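Local coordinates for protein 4-alpha-glucanotransferase (Aquifex aeolicus, PDB 1TZ7) that belongs to the amylomaltase (D-enzyme) family and is built round a barrel of eight parallel beta strands with helices packed outside it, at residues A[225-230]-A[303-308]; A[349-354]-A[370-375]. All coordinates share one frame; numbering follows the deposited sequence.

Contact 1: A[225-230]-A[303-308]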
loop_
_atom_site.group_PDB
_atom_site.type_symbol
_atom_site.label_atom_id
_atom_site.label_comp_id
_atom_site.label_asym_id
_atom_site.label_seq_id
_atom_site.Cartn_x
_atom_site.Cartn_y
_atom_site.Cartn_z
ATOM N N GLY A 225 -3.625 -2.826 5.660
ATOM C CA GLY A 225 -3.168 -1.738 4.839
ATOM C C GLY A 225 -1.667 -1.639 4.842
ATOM O O GLY A 225 -0.988 -2.386 5.534
ATOM N N ASP A 226 -1.151 -0.706 4.067
ATOM C CA ASP A 226 0.254 -0.685 3.721
ATOM C C ASP A 226 0.805 0.724 3.899
ATOM O O ASP A 226 0.307 1.675 3.294
ATOM C CB ASP A 226 0.437 -1.139 2.274
ATOM C CG ASP A 226 1.864 -1.545 1.963
ATOM O OD1 ASP A 226 2.057 -2.393 1.058
ATOM O OD2 ASP A 226 2.857 -1.072 2.564
ATOM N N LEU A 227 1.827 0.850 4.740
ATOM C CA LEU A 227 2.448 2.149 5.028
ATOM C C LEU A 227 3.831 2.209 4.417
ATOM O O LEU A 227 4.756 1.567 4.909
ATOM C CB LEU A 227 2.560 2.359 6.543
ATOM C CG LEU A 227 1.447 3.171 7.190
ATOM C CD1 LEU A 227 0.174 2.356 7.250
ATOM C CD2 LEU A 227 1.865 3.631 8.585
ATOM N N PRO A 228 3.985 2.980 3.344
ATOM C CA PRO A 228 5.304 3.217 2.767
ATOM C C PRO A 228 6.239 3.854 3.783
ATOM O O PRO A 228 5.795 4.661 4.585
ATOM C CB PRO A 228 5.014 4.188 1.611
ATOM C CG PRO A 228 3.573 4.016 1.320
ATOM C CD PRO A 228 2.924 3.683 2.606
ATOM N N MET A 229 7.515 3.489 3.747
ATOM C CA MET A 229 8.492 4.044 4.676
ATOM C C MET A 229 8.562 5.555 4.508
ATOM O O MET A 229 8.555 6.298 5.485
ATOM C CB MET A 229 9.864 3.430 4.430
ATOM C CG MET A 229 11.023 4.114 5.185
ATOM S SD MET A 229 10.818 4.129 6.991
ATOM C CE MET A 229 11.097 2.413 7.378
ATOM N N TYR A 230 8.617 5.990 3.250
ATOM C CA TYR A 230 8.981 7.364 2.892
ATOM C C TYR A 230 7.874 7.992 2.043
ATOM O O TYR A 230 7.231 7.304 1.251
ATOM C CB TYR A 230 10.262 7.367 2.055
ATOM C CG TYR A 230 11.532 7.000 2.795
ATOM C CD1 TYR A 230 12.296 5.902 2.399
ATOM C CD2 TYR A 230 11.987 7.763 3.859
ATOM C CE1 TYR A 230 13.467 5.568 3.058
ATOM C CE2 TYR A 230 13.156 7.437 4.526
ATOM C CZ TYR A 230 13.894 6.338 4.118
ATOM O OH TYR A 230 15.054 6.013 4.773
ATOM N N LEU A 303 -1.320 -2.587 9.934
ATOM C CA LEU A 303 -0.473 -1.726 9.143
ATOM C C LEU A 303 0.807 -2.447 8.801
ATOM O O LEU A 303 1.644 -2.691 9.670
ATOM C CB LEU A 303 -0.154 -0.444 9.916
ATOM C CG LEU A 303 -1.353 0.278 10.517
ATOM C CD1 LEU A 303 -0.899 1.506 11.292
ATOM C CD2 LEU A 303 -2.349 0.660 9.435
ATOM N N ARG A 304 0.959 -2.796 7.531
ATOM C CA ARG A 304 2.184 -3.402 7.046
ATOM C C ARG A 304 3.247 -2.336 6.872
ATOM O O ARG A 304 3.059 -1.377 6.124
ATOM C CB ARG A 304 1.934 -4.118 5.718
ATOM C CG ARG A 304 2.960 -5.192 5.399
ATOM C CD ARG A 304 2.933 -5.661 3.957
ATOM N NE ARG A 304 3.876 -4.919 3.125
ATOM C CZ ARG A 304 4.225 -5.266 1.893
ATOM N NH1 ARG A 304 5.093 -4.521 1.215
ATOM N NH2 ARG A 304 3.707 -6.356 1.329
ATOM N N LEU A 305 4.365 -2.501 7.571
ATOM C CA LEU A 305 5.415 -1.502 7.578
ATOM C C LEU A 305 6.427 -1.784 6.478
ATOM O O LEU A 305 7.342 -2.613 6.635
ATOM C CB LEU A 305 6.096 -1.455 8.940
ATOM C CG LEU A 305 5.168 -1.087 10.117
ATOM C CD1 LEU A 305 5.908 -1.197 11.427
ATOM C CD2 LEU A 305 4.588 0.331 9.943
ATOM N N ASP A 306 6.247 -1.096 5.360
ATOM C CA ASP A 306 7.140 -1.194 4.222
ATOM C C ASP A 306 8.594 -0.866 4.620
ATOM O O ASP A 306 8.849 0.101 5.323
ATOM C CB ASP A 306 6.662 -0.239 3.125
ATOM C CG ASP A 306 7.599 -0.174 1.957
ATOM O OD1 ASP A 306 7.730 -1.192 1.239
ATOM O OD2 ASP A 306 8.248 0.864 1.665
ATOM N N HIS A 307 9.528 -1.694 4.155
ATOM C CA HIS A 307 10.949 -1.520 4.451
ATOM C C HIS A 307 11.196 -1.382 5.973
ATOM O O HIS A 307 11.854 -0.435 6.430
ATOM C CB HIS A 307 11.517 -0.303 3.701
ATOM C CG HIS A 307 13.011 -0.279 3.653
ATOM N ND1 HIS A 307 13.758 -1.380 3.290
ATOM C CD2 HIS A 307 13.901 0.703 3.937
ATOM C CE1 HIS A 307 15.043 -1.076 3.345
ATOM N NE2 HIS A 307 15.158 0.182 3.733
ATOM N N PHE A 308 10.665 -2.336 6.737
ATOM C CA PHE A 308 10.761 -2.310 8.198
ATOM C C PHE A 308 12.212 -2.147 8.684
ATOM O O PHE A 308 12.459 -1.510 9.690
ATOM C CB PHE A 308 10.161 -3.589 8.794
ATOM C CG PHE A 308 10.305 -3.687 10.281
ATOM C CD1 PHE A 308 9.372 -3.097 11.123
ATOM C CD2 PHE A 308 11.385 -4.361 10.848
ATOM C CE1 PHE A 308 9.506 -3.179 12.500
ATOM C CE2 PHE A 308 11.520 -4.444 12.238
ATOM C CZ PHE A 308 10.581 -3.855 13.056
HETATM O O HOH W 1 7.082 1.635 6.965
#
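Two neighbouring parallel strands of the beta/alpha barrel, 225-227 and 303-305, meet here together with the loops that follow their C-terminal ends, with Asp226 paired beside Arg304 and Leu227 beside Leu305. Arg304 lies at the middle of the ladder: its N donates to Gly225 O (2.8 Å) and its O accepts from Leu227 N (2.9 Å), both nearly straight. Asp306 N continues the pattern with a more bent bond to Leu227 O (146°). A water also donates to this carbonyl and to Asp306 O, so it bridges the two segments as they leave the sheet.

On one face the Asp226 and Arg304 side chains run side by side. Asp226 OD1 lies over a face of the guanidinium, 3.7 Å from Arg304 NH1, in a long salt bridge that relies on charge because no N-H points at the oxygen; Tyr78 OH supplies the hydrogen bond to OD1. Arg304 NE is buried with no hydrogen-bond partner in the model. On the other face Leu227 CD1 packs against Leu303 CD2 at 3.7 Å.

Beyond the strands, Asp306 has its CG anti to the backbone N (chi1 175°), which places OD2 before Met229 N in a weak 3.4 Å bond. The Met229 chain is bent at chi2 and chi3, and its CE comes within 3.1 Å of His307 O, a tight approach.

Helix 287-297 covers the leucine face, touching Leu227 and Leu303 through Asn296, while strand 350-352 flanks 303-305 on the edge away from 225-227.

Contact 2: A[349-354]-A[370-375]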
loop_
_atom_site.group_PDB
_atom_site.type_symbol
_atom_site.label_atom_id
_atom_site.label_comp_id
_atom_site.label_asym_id
_atom_site.label_seq_id
_atom_site.Cartn_x
_atom_site.Cartn_y
_atom_site.Cartn_z
ATOM N N PRO A 349 -0.955 -3.323 15.951
ATOM C CA PRO A 349 -1.473 -3.452 14.596
ATOM C C PRO A 349 -0.385 -3.723 13.556
ATOM O O PRO A 349 -0.701 -3.842 12.380
ATOM C CB PRO A 349 -2.102 -2.082 14.346
ATOM C CG PRO A 349 -1.235 -1.138 15.109
ATOM C CD PRO A 349 -0.737 -1.912 16.323
ATOM N N PHE A 350 0.874 -3.814 13.983
ATOM C CA PHE A 350 1.999 -3.734 13.050
ATOM C C PHE A 350 2.369 -5.090 12.458
ATOM O O PHE A 350 2.374 -6.114 13.154
ATOM C CB PHE A 350 3.209 -3.103 13.723
ATOM C CG PHE A 350 2.945 -1.734 14.267
ATOM C CD1 PHE A 350 2.662 -0.676 13.412
ATOM C CD2 PHE A 350 2.958 -1.499 15.640
ATOM C CE1 PHE A 350 2.406 0.599 13.917
ATOM C CE2 PHE A 350 2.703 -0.236 16.142
ATOM C CZ PHE A 350 2.428 0.814 15.275
ATOM N N ILE A 351 2.655 -5.083 11.157
ATOM C CA ILE A 351 3.276 -6.205 10.476
ATOM C C ILE A 351 4.537 -5.696 9.791
ATOM O O ILE A 351 4.521 -4.646 9.168
ATOM C CB ILE A 351 2.303 -6.798 9.403
ATOM C CG1 ILE A 351 1.075 -7.410 10.072
ATOM C CG2 ILE A 351 3.017 -7.837 8.550
ATOM C CD1 ILE A 351 -0.078 -7.687 9.107
ATOM N N ALA A 352 5.623 -6.439 9.914
ATOM C CA ALA A 352 6.889 -6.027 9.337
ATOM C C ALA A 352 7.064 -6.621 7.945
ATOM O O ALA A 352 6.995 -7.837 7.773
ATOM C CB ALA A 352 8.038 -6.450 10.234
ATOM N N GLU A 353 7.287 -5.752 6.952
ATOM C CA GLU A 353 7.907 -6.167 5.699
ATOM C C GLU A 353 9.409 -6.253 5.896
ATOM O O GLU A 353 10.137 -5.256 5.731
ATOM C CB GLU A 353 7.577 -5.193 4.565
ATOM C CG GLU A 353 8.008 -5.689 3.179
ATOM C CD GLU A 353 9.385 -5.177 2.760
ATOM O OE1 GLU A 353 10.342 -5.986 2.716
ATOM O OE2 GLU A 353 9.510 -3.972 2.471
ATOM N N ASP A 354 9.869 -7.442 6.259
ATOM C CA ASP A 354 11.251 -7.651 6.650
ATOM C C ASP A 354 11.934 -8.559 5.650
ATOM O O ASP A 354 12.729 -9.418 6.013
ATOM C CB ASP A 354 11.325 -8.252 8.072
ATOM C CG ASP A 354 10.542 -9.547 8.204
ATOM O OD1 ASP A 354 10.719 -10.253 9.218
ATOM O OD2 ASP A 354 9.733 -9.942 7.345
ATOM N N LYS A 370 7.395 -7.966 19.317
ATOM C CA LYS A 370 6.425 -9.025 18.974
ATOM C C LYS A 370 5.695 -8.715 17.677
ATOM O O LYS A 370 4.560 -9.110 17.487
ATOM C CB LYS A 370 5.406 -9.226 20.115
ATOM C CG LYS A 370 6.032 -9.525 21.475
ATOM C CD LYS A 370 6.747 -10.875 21.484
ATOM C CE LYS A 370 6.488 -11.643 22.782
ATOM N NZ LYS A 370 7.082 -13.011 22.753
ATOM N N ILE A 371 6.363 -8.010 16.785
ATOM C CA ILE A 371 5.791 -7.694 15.494
ATOM C C ILE A 371 5.994 -8.882 14.547
ATOM O O ILE A 371 7.122 -9.326 14.345
ATOM C CB ILE A 371 6.455 -6.430 14.927
ATOM C CG1 ILE A 371 6.150 -5.227 15.836
ATOM C CG2 ILE A 371 5.980 -6.166 13.503
ATOM C CD1 ILE A 371 6.959 -3.970 15.504
ATOM N N PRO A 372 4.899 -9.409 13.976
ATOM C CA PRO A 372 4.999 -10.514 13.018
ATOM C C PRO A 372 5.825 -10.130 11.808
ATOM O O PRO A 372 5.674 -9.021 11.291
ATOM C CB PRO A 372 3.538 -10.767 12.609
ATOM C CG PRO A 372 2.796 -9.539 13.011
ATOM C CD PRO A 372 3.502 -8.992 14.194
ATOM N N GLY A 373 6.689 -11.035 11.368
ATOM C CA GLY A 373 7.441 -10.845 10.144
ATOM C C GLY A 373 6.666 -11.301 8.921
ATOM O O GLY A 373 5.499 -11.689 9.014
ATOM N N SER A 374 7.322 -11.247 7.772
ATOM C CA SER A 374 6.749 -11.729 6.523
ATOM C C SER A 374 7.563 -12.925 6.008
ATOM O O SER A 374 8.784 -12.943 6.104
ATOM C CB SER A 374 6.743 -10.604 5.471
ATOM O OG SER A 374 5.865 -9.557 5.847
ATOM N N ARG A 375 6.869 -13.920 5.470
ATOM C CA ARG A 375 7.517 -15.009 4.740
ATOM C C ARG A 375 6.788 -15.268 3.427
ATOM O O ARG A 375 5.588 -15.055 3.320
ATOM C CB ARG A 375 7.537 -16.287 5.580
ATOM C CG ARG A 375 8.192 -16.135 6.938
ATOM C CD ARG A 375 9.710 -16.038 6.895
ATOM N NE ARG A 375 10.252 -15.644 8.192
ATOM C CZ ARG A 375 10.504 -16.490 9.200
ATOM N NH1 ARG A 375 10.988 -16.029 10.343
ATOM N NH2 ARG A 375 10.278 -17.794 9.063
#
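Ile371 and Pro372 press against Phe350, Ile351 and Ala352 where strands 350-352 and 373-375, the fifth and sixth of the parallel barrel, come together and close it. Their axes diverge by 48°, and side chains fill much of the join.

The main knob is Ile371 CG2. It settles into a hollow walled by Phe350 CB (4.1 Å) and Ala352 CB (3.9 Å), with the backbone Phe350 O and Ala352 N as its floor. Ile371 CG1 takes the position beside the backbone N (chi1 -64°), and CG2 is thereby turned into the hollow. Next to it the Pro372 ring lies against the opposing backbone, its CD 3.3 Å from Phe350 O, and its CG meets Ile351 CG1 at 4.0 Å, the two side chains crossing at about a right angle.

Past this bump a single backbone bond, Ala352 N to Pro372 O (2.9 Å), links the segments, and side chains take over. Ser374 OG donates to Ala352 O at 2.8 Å. Asp354 CG sits between its own backbone N and carbonyl carbon (chi1 56°), and OD2 receives Ser374 N on its syn side at 2.8 Å, somewhat out of the carboxylate plane. Asp354 OD1 comes up against Gly373 CA and is also held by a salt bridge to Arg366.

That arginine belongs to helix 360-368, which connects the two strands in a beta-alpha-beta unit and ends in a Schellman motif at Lys370. Strand 302-305 borders 350-352, and strand 397-400 continues the barrel beyond 373-376.

Both contacts are buried and join adjacent barrel strands. The centre of contact 1 is about 7 Å from the centre of the chain, that of contact 2 about 15 Å. Segments 303-308 and 349-354 are themselves neighbours: Leu303 N and Leu305 N probably bond to Pro349 O and Ile351 O, and Phe308 packs on Ala352, so the two contacts lie along a run of four consecutive barrel strands, joined through the middle pair. Contact 1 is a regular parallel ladder with a long ion pair on one face and leucines on the other. Contact 2, at the closing seam, has fewer backbone bonds and depends more on interlocking apolar groups, a serine hydroxyl and a carboxylate.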